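Local atomic coordinates of chitinase (Thermococcus chitonophagus, PDB entry 5XSW), a protein that probably cleaves internal linkages of chitin as an archaeal endochitinase, this C-terminal part of a longer protein being the piece that holds the bound glycan. Residues A[397-402]-A[433-438]; A[403-408]-A[451-456]; A[440-443]-A[447-450]. One frame throughout, in Å; residues are numbered along the deposited sequence.

Contact 1. Residues A[397-402]-A[433-438]; sequences LTWDDI and RAYDLL
Y435 and W399 both carry CG anti to the backbone N (chi1 167° and 174°). This swings the phenol of Y435 out of helix 421-439 and onto the first turn of helix 399-412. The side chain of W399 lies over one face of the phenol. Its CB is 4.2 Å from the centroid of the Y435 ring, a CH-pi contact, and W399 CE3 is 3.8 Å from Y435 CG. The two ring planes meet obliquely, at 58°. At the edge of the phenol, near its plane, L397 O is 3.6 Å from Y435 CE1. I402 adds its CG1, 4.1 Å from Y435 CD1. The helix start under the phenol is closed by a capping box, with T398 as N-cap. D401 N donates to T398 OG1 (3.3 Å). T398 N donates back to D401 OD2 (2.9 Å), which it meets from above the carboxylate plane. D401 OD2 also forms a salt bridge with K186. Replacing Y435 by an alanine would probably open a gap beside W399 and I402 and let the indole turn more easily. The indole also makes a cation-pi contact with K432 and touches M428 and V431 of helix 421-439.

Contact 2. Residues A[403-408]-A[451-456]; sequences EYFFTV and YDFLTI
The ring of F405 takes the edge of F453 on one face, and the ring of F406 takes F405 CD2 over the centre of one of its own faces. The first pair is a T-shaped (edge-to-face) stack. F453 CZ points at the F405 face, displaced toward its rim, and lies 3.8 Å from F405 CE2. The ring centroids are 5.5 Å apart and the planes stand at 84°. The edge of F406 is met near its plane by a methyl group: I456 CG2 is 4.0 Å from F406 CE2. F406 differs from its neighbour in its first torsion. Its CG is anti to the carbonyl carbon (chi1 -75°), whereas that of F405 is anti to the backbone N (chi1 179°). The two adjacent phenylalanines thus serve different partners, F405 meeting F453 and F406 meeting I456. The backbones stay well apart, with F406 CA and I456 CA, the nearest pair, 10.8 Å from each other. The side chains bridge helices 399-412 and 449-461. M190 of helix 186-199 touches both F405 and F453, and M428 and V431 touch F406. All four contact residues are buried and apolar at their tips, so the join rests on close fit and weak ring electrostatics rather than on charge.

Contact 3. Residues A[440-443]-A[447-450]; sequences QHWG and ISYR
The indole of W442 lies between two groups, one over each face. On one side H441 CD2 stands 3.3 Å above the plane of the W442 ring, over its centre. On the opposite side S448 CB stands 3.4 Å above that plane, displaced toward the rim. H441 presents the edge of its imidazole, with W442 CD2 near the imidazole plane. The serine meets the six-membered part of the indole: S448 CB is 3.8 Å from W442 CZ2. Toward the pyrrole side the strand backbone takes over, where W442 CD1 is 3.9 Å from I447 CA. W442 CG is anti to the carbonyl carbon (chi1 -53°), which turns the indole toward strand 447-448. Its NE1 donates to D452 OD2. The same oxygen accepts from S448 N, so one carboxylate grips both the indole and the strand backbone. S448 OG is anti to the backbone N (chi1 165°) and is hydrogen-bonded to Y451 N and to D394 OD1. These bonds fix the serine while its CB packs on the tryptophan. H441 stacks in turn on Y140. The arrangement is a tight link between two helices. A Schellman motif with G443 as its C-prime residue, at positive phi (109°), ends helix 421-439. S448 then acts as N-cap of helix 449-461.

The three contacts lie together on one side of the chain's centre, in its helical part. Centres of contacts 1 and 2 are about 8 Å apart, those of 1 and 3 about 9 Å, and those of 2 and 3 about 13 Å. Contacts 1 and 2 share helix 399-412; contacts 2 and 3 share helix 449-461. Along the chain, contacts 1 and 2 alternate in their segments, and contact 3 follows contact 1. L397 and I447 pair strands 396-397 and 447-448 into a small antiparallel sheet. I447 also packs on Y435 and I456. Helices 399-412, 421-439 and 449-461 therefore form one continuous packed unit.

Contact 1. Residues A[397-402]-A[433-438]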
# COMPACT_ATOMS: atom_id res chain seq x y z
N LEU A 397 -14.19 -17.38 -29.07
CA LEU A 397 -14.85 -17.29 -27.78
C LEU A 397 -16.25 -17.87 -27.92
O LEU A 397 -16.99 -17.44 -28.81
CB LEU A 397 -14.96 -15.83 -27.31
CG LEU A 397 -13.69 -14.97 -27.41
CD1 LEU A 397 -13.96 -13.51 -27.00
CD2 LEU A 397 -12.65 -15.62 -26.45
N THR A 398 -16.63 -18.76 -27.01
CA THR A 398 -17.92 -19.42 -27.02
C THR A 398 -18.78 -18.70 -26.03
O THR A 398 -18.28 -17.87 -25.23
CB THR A 398 -17.81 -20.90 -26.58
OG1 THR A 398 -17.40 -20.94 -25.21
CG2 THR A 398 -16.79 -21.65 -27.43
N TRP A 399 -20.07 -19.02 -26.02
CA TRP A 399 -20.95 -18.36 -25.06
C TRP A 399 -20.49 -18.63 -23.62
O TRP A 399 -20.51 -17.74 -22.77
CB TRP A 399 -22.45 -18.76 -25.21
CG TRP A 399 -23.23 -18.13 -24.07
CD1 TRP A 399 -23.90 -18.76 -23.04
CD2 TRP A 399 -23.32 -16.72 -23.79
NE1 TRP A 399 -24.41 -17.82 -22.16
CE2 TRP A 399 -24.07 -16.56 -22.62
CE3 TRP A 399 -22.85 -15.58 -24.46
CZ2 TRP A 399 -24.35 -15.34 -22.09
CZ3 TRP A 399 -23.11 -14.36 -23.92
CH2 TRP A 399 -23.86 -14.24 -22.76
N ASP A 400 -20.14 -19.88 -23.32
CA ASP A 400 -19.63 -20.24 -21.99
C ASP A 400 -18.41 -19.34 -21.59
O ASP A 400 -18.31 -18.94 -20.45
CB ASP A 400 -19.21 -21.71 -21.95
CG ASP A 400 -20.44 -22.66 -21.81
OD1 ASP A 400 -21.56 -22.20 -21.54
OD2 ASP A 400 -20.25 -23.87 -21.92
N ASP A 401 -17.51 -19.09 -22.53
CA ASP A 401 -16.36 -18.17 -22.29
C ASP A 401 -16.80 -16.78 -21.85
O ASP A 401 -16.25 -16.20 -20.90
CB ASP A 401 -15.52 -18.02 -23.56
CG ASP A 401 -14.81 -19.29 -23.96
OD1 ASP A 401 -14.60 -20.18 -23.10
OD2 ASP A 401 -14.46 -19.39 -25.14
N ILE A 402 -17.79 -16.22 -22.57
CA ILE A 402 -18.29 -14.87 -22.32
C ILE A 402 -19.02 -14.81 -21.00
O ILE A 402 -18.83 -13.90 -20.18
CB ILE A 402 -19.27 -14.40 -23.46
CG1 ILE A 402 -18.58 -14.44 -24.82
CG2 ILE A 402 -19.81 -13.00 -23.19
CD1 ILE A 402 -17.43 -13.55 -25.00
N ARG A 433 -27.51 -11.65 -26.65
CA ARG A 433 -28.08 -11.34 -27.98
C ARG A 433 -27.01 -10.85 -28.93
O ARG A 433 -26.95 -11.27 -30.10
CB ARG A 433 -29.21 -10.29 -27.89
CG ARG A 433 -29.85 -10.00 -29.27
CD ARG A 433 -31.05 -9.06 -29.17
NE ARG A 433 -31.56 -8.67 -30.49
CZ ARG A 433 -32.49 -9.35 -31.17
NH1 ARG A 433 -33.02 -10.45 -30.66
NH2 ARG A 433 -32.89 -8.91 -32.36
N ALA A 434 -26.11 -9.98 -28.44
CA ALA A 434 -25.04 -9.53 -29.32
C ALA A 434 -24.12 -10.68 -29.73
O ALA A 434 -23.66 -10.80 -30.89
CB ALA A 434 -24.22 -8.35 -28.61
N TYR A 435 -23.79 -11.52 -28.76
CA TYR A 435 -22.98 -12.70 -29.08
C TYR A 435 -23.66 -13.56 -30.23
O TYR A 435 -23.04 -13.94 -31.24
CB TYR A 435 -22.79 -13.54 -27.82
CG TYR A 435 -22.26 -14.90 -28.13
CD1 TYR A 435 -20.87 -15.13 -28.19
CD2 TYR A 435 -23.14 -15.97 -28.42
CE1 TYR A 435 -20.37 -16.36 -28.52
CE2 TYR A 435 -22.64 -17.21 -28.77
CZ TYR A 435 -21.26 -17.40 -28.82
OH TYR A 435 -20.74 -18.63 -29.14
N ASP A 436 -24.94 -13.83 -30.03
CA ASP A 436 -25.73 -14.62 -31.02
C ASP A 436 -25.66 -13.99 -32.41
O ASP A 436 -25.30 -14.67 -33.38
CB ASP A 436 -27.18 -14.77 -30.54
CG ASP A 436 -27.32 -15.70 -29.36
OD1 ASP A 436 -26.44 -16.59 -29.25
OD2 ASP A 436 -28.27 -15.55 -28.55
N LEU A 437 -25.92 -12.68 -32.53
CA LEU A 437 -25.86 -12.06 -33.85
C LEU A 437 -24.49 -12.05 -34.45
O LEU A 437 -24.29 -12.24 -35.67
CB LEU A 437 -26.39 -10.60 -33.79
CG LEU A 437 -27.84 -10.57 -33.27
CD1 LEU A 437 -28.39 -9.14 -32.99
CD2 LEU A 437 -28.76 -11.35 -34.25
N LEU A 438 -23.49 -11.77 -33.62
CA LEU A 438 -22.12 -11.70 -34.15
C LEU A 438 -21.60 -13.07 -34.48
O LEU A 438 -20.76 -13.21 -35.38
CB LEU A 438 -21.17 -11.00 -33.13
CG LEU A 438 -21.49 -9.51 -32.93
CD1 LEU A 438 -20.60 -8.90 -31.77
CD2 LEU A 438 -21.31 -8.71 -34.22

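Contact 2. Residues A[403-408]-A[451-456]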
# COMPACT_ATOMS: atom_id res chain seq x y z
N GLU A 403 -19.84 -15.83 -20.76
CA GLU A 403 -20.57 -15.90 -19.52
C GLU A 403 -19.64 -15.96 -18.32
O GLU A 403 -19.87 -15.34 -17.27
CB GLU A 403 -21.49 -17.15 -19.55
CG GLU A 403 -22.09 -17.44 -18.19
CD GLU A 403 -23.16 -16.44 -17.76
OE1 GLU A 403 -23.83 -15.87 -18.65
OE2 GLU A 403 -23.33 -16.21 -16.52
N TYR A 404 -18.63 -16.80 -18.45
CA TYR A 404 -17.63 -16.98 -17.40
C TYR A 404 -16.92 -15.63 -17.12
O TYR A 404 -16.82 -15.14 -15.98
CB TYR A 404 -16.62 -18.05 -17.85
CG TYR A 404 -15.41 -18.10 -16.94
CD1 TYR A 404 -15.54 -18.37 -15.58
CD2 TYR A 404 -14.14 -17.85 -17.44
CE1 TYR A 404 -14.40 -18.38 -14.74
CE2 TYR A 404 -13.03 -17.87 -16.64
CZ TYR A 404 -13.17 -18.14 -15.30
OH TYR A 404 -12.00 -18.13 -14.54
N PHE A 405 -16.46 -15.02 -18.19
CA PHE A 405 -15.81 -13.71 -18.09
C PHE A 405 -16.65 -12.71 -17.30
O PHE A 405 -16.17 -12.13 -16.31
CB PHE A 405 -15.48 -13.16 -19.48
CG PHE A 405 -14.82 -11.81 -19.42
CD1 PHE A 405 -13.47 -11.70 -19.09
CD2 PHE A 405 -15.56 -10.64 -19.63
CE1 PHE A 405 -12.85 -10.45 -18.99
CE2 PHE A 405 -14.94 -9.38 -19.53
CZ PHE A 405 -13.59 -9.30 -19.23
N PHE A 406 -17.94 -12.56 -17.62
CA PHE A 406 -18.71 -11.57 -16.89
C PHE A 406 -19.10 -11.98 -15.46
O PHE A 406 -19.22 -11.11 -14.62
CB PHE A 406 -19.99 -11.17 -17.66
CG PHE A 406 -19.70 -10.28 -18.82
CD1 PHE A 406 -19.46 -8.93 -18.62
CD2 PHE A 406 -19.59 -10.78 -20.11
CE1 PHE A 406 -19.15 -8.07 -19.68
CE2 PHE A 406 -19.28 -9.92 -21.19
CZ PHE A 406 -19.04 -8.56 -20.96
N THR A 407 -19.28 -13.28 -15.19
CA THR A 407 -19.40 -13.77 -13.81
C THR A 407 -18.19 -13.36 -12.95
O THR A 407 -18.35 -12.90 -11.84
CB THR A 407 -19.51 -15.33 -13.80
OG1 THR A 407 -20.61 -15.71 -14.63
CG2 THR A 407 -19.75 -15.87 -12.42
N VAL A 408 -16.99 -13.58 -13.46
CA VAL A 408 -15.79 -13.17 -12.71
C VAL A 408 -15.79 -11.65 -12.52
O VAL A 408 -15.54 -11.10 -11.41
CB VAL A 408 -14.51 -13.64 -13.42
CG1 VAL A 408 -13.26 -13.08 -12.65
CG2 VAL A 408 -14.50 -15.23 -13.48
N TYR A 451 -12.04 -9.60 -33.64
CA TYR A 451 -13.03 -8.81 -34.41
C TYR A 451 -14.25 -8.41 -33.61
O TYR A 451 -14.83 -7.34 -33.84
CB TYR A 451 -13.43 -9.60 -35.68
CG TYR A 451 -12.29 -9.75 -36.65
CD1 TYR A 451 -11.89 -8.70 -37.46
CD2 TYR A 451 -11.54 -10.91 -36.67
CE1 TYR A 451 -10.81 -8.84 -38.33
CE2 TYR A 451 -10.46 -11.06 -37.53
CZ TYR A 451 -10.10 -10.02 -38.34
OH TYR A 451 -9.02 -10.20 -39.19
N ASP A 452 -14.66 -9.25 -32.66
CA ASP A 452 -15.93 -9.04 -31.98
C ASP A 452 -15.87 -8.59 -30.52
O ASP A 452 -16.86 -8.08 -29.99
CB ASP A 452 -16.75 -10.33 -32.01
CG ASP A 452 -17.06 -10.78 -33.42
OD1 ASP A 452 -17.52 -9.92 -34.22
OD2 ASP A 452 -16.84 -11.97 -33.71
N PHE A 453 -14.79 -8.91 -29.81
CA PHE A 453 -14.94 -8.77 -28.35
C PHE A 453 -15.08 -7.30 -27.87
O PHE A 453 -15.77 -7.03 -26.88
CB PHE A 453 -13.78 -9.50 -27.59
CG PHE A 453 -14.06 -9.63 -26.10
CD1 PHE A 453 -15.13 -10.37 -25.66
CD2 PHE A 453 -13.25 -8.99 -25.15
CE1 PHE A 453 -15.44 -10.48 -24.28
CE2 PHE A 453 -13.52 -9.08 -23.79
CZ PHE A 453 -14.61 -9.82 -23.34
N LEU A 454 -14.45 -6.32 -28.55
CA LEU A 454 -14.69 -4.94 -28.12
C LEU A 454 -16.16 -4.54 -28.24
O LEU A 454 -16.69 -3.80 -27.40
CB LEU A 454 -13.86 -3.94 -28.93
CG LEU A 454 -12.36 -3.88 -28.59
CD1 LEU A 454 -11.64 -2.79 -29.46
CD2 LEU A 454 -12.22 -3.57 -27.06
N THR A 455 -16.82 -5.07 -29.27
CA THR A 455 -18.27 -4.73 -29.45
C THR A 455 -19.10 -5.36 -28.32
O THR A 455 -19.98 -4.72 -27.73
CB THR A 455 -18.73 -5.16 -30.87
OG1 THR A 455 -18.04 -4.36 -31.84
CG2 THR A 455 -20.26 -4.90 -31.03
N ILE A 456 -18.74 -6.59 -27.92
CA ILE A 456 -19.37 -7.24 -26.78
C ILE A 456 -19.18 -6.42 -25.51
O ILE A 456 -20.12 -6.17 -24.72
CB ILE A 456 -18.81 -8.66 -26.54
CG1 ILE A 456 -19.15 -9.63 -27.69
CG2 ILE A 456 -19.26 -9.16 -25.12
CD1 ILE A 456 -20.69 -10.02 -27.77

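Contact 3. Residues A[440-443]-A[447-450]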
# COMPACT_ATOMS: atom_id res chain seq x y z
N GLN A 440 -22.95 -15.38 -36.11
CA GLN A 440 -23.46 -15.89 -37.42
C GLN A 440 -22.39 -15.75 -38.48
O GLN A 440 -22.19 -16.65 -39.28
CB GLN A 440 -24.75 -15.15 -37.81
CG GLN A 440 -25.93 -15.51 -36.87
CD GLN A 440 -26.32 -16.96 -36.96
OE1 GLN A 440 -26.25 -17.57 -38.04
NE2 GLN A 440 -26.71 -17.55 -35.81
N HIS A 441 -21.60 -14.68 -38.42
CA HIS A 441 -20.54 -14.47 -39.41
C HIS A 441 -19.54 -15.64 -39.45
O HIS A 441 -18.95 -15.90 -40.48
CB HIS A 441 -19.82 -13.14 -39.11
CG HIS A 441 -18.72 -12.79 -40.06
ND1 HIS A 441 -18.94 -12.06 -41.20
CD2 HIS A 441 -17.40 -13.09 -40.05
CE1 HIS A 441 -17.80 -11.91 -41.85
NE2 HIS A 441 -16.85 -12.52 -41.17
N TRP A 442 -19.38 -16.34 -38.33
CA TRP A 442 -18.30 -17.33 -38.22
C TRP A 442 -18.89 -18.75 -38.26
O TRP A 442 -18.17 -19.72 -38.07
CB TRP A 442 -17.49 -17.16 -36.90
CG TRP A 442 -16.98 -15.73 -36.70
CD1 TRP A 442 -17.46 -14.83 -35.82
CD2 TRP A 442 -15.94 -15.08 -37.43
NE1 TRP A 442 -16.78 -13.63 -35.94
CE2 TRP A 442 -15.85 -13.75 -36.93
CE3 TRP A 442 -15.10 -15.47 -38.48
CZ2 TRP A 442 -14.96 -12.81 -37.44
CZ3 TRP A 442 -14.19 -14.55 -38.98
CH2 TRP A 442 -14.12 -13.22 -38.45
N GLY A 443 -20.20 -18.86 -38.44
CA GLY A 443 -20.82 -20.19 -38.51
C GLY A 443 -21.65 -20.49 -37.30
O GLY A 443 -22.11 -21.62 -37.14
N ILE A 447 -17.71 -16.35 -31.38
CA ILE A 447 -17.34 -15.08 -31.97
C ILE A 447 -15.79 -14.97 -31.95
O ILE A 447 -15.10 -15.86 -31.46
CB ILE A 447 -17.96 -13.86 -31.21
CG1 ILE A 447 -17.46 -13.82 -29.76
CG2 ILE A 447 -19.49 -13.91 -31.22
CD1 ILE A 447 -17.93 -12.61 -29.01
N SER A 448 -15.27 -13.90 -32.52
CA SER A 448 -13.85 -13.70 -32.64
C SER A 448 -13.36 -12.72 -31.55
O SER A 448 -13.96 -11.65 -31.37
CB SER A 448 -13.49 -13.12 -33.98
OG SER A 448 -12.15 -12.62 -33.96
N TYR A 449 -12.27 -13.08 -30.86
CA TYR A 449 -11.68 -12.13 -29.89
C TYR A 449 -11.25 -10.86 -30.64
O TYR A 449 -11.67 -9.75 -30.34
CB TYR A 449 -10.50 -12.77 -29.17
CG TYR A 449 -9.78 -11.74 -28.33
CD1 TYR A 449 -10.22 -11.43 -27.06
CD2 TYR A 449 -8.66 -11.09 -28.81
CE1 TYR A 449 -9.53 -10.48 -26.23
CE2 TYR A 449 -7.95 -10.12 -28.01
CZ TYR A 449 -8.40 -9.86 -26.74
OH TYR A 449 -7.70 -8.94 -25.99
N ARG A 450 -10.45 -11.05 -31.67
CA ARG A 450 -9.92 -9.91 -32.42
C ARG A 450 -11.03 -8.99 -33.00
O ARG A 450 -11.00 -7.76 -32.83
CB ARG A 450 -9.02 -10.42 -33.56
CG ARG A 450 -8.45 -9.23 -34.36
CD ARG A 450 -7.55 -9.67 -35.48
NE ARG A 450 -7.44 -8.60 -36.47
CZ ARG A 450 -6.63 -8.65 -37.53
NH1 ARG A 450 -5.82 -9.70 -37.73
NH2 ARG A 450 -6.63 -7.65 -38.39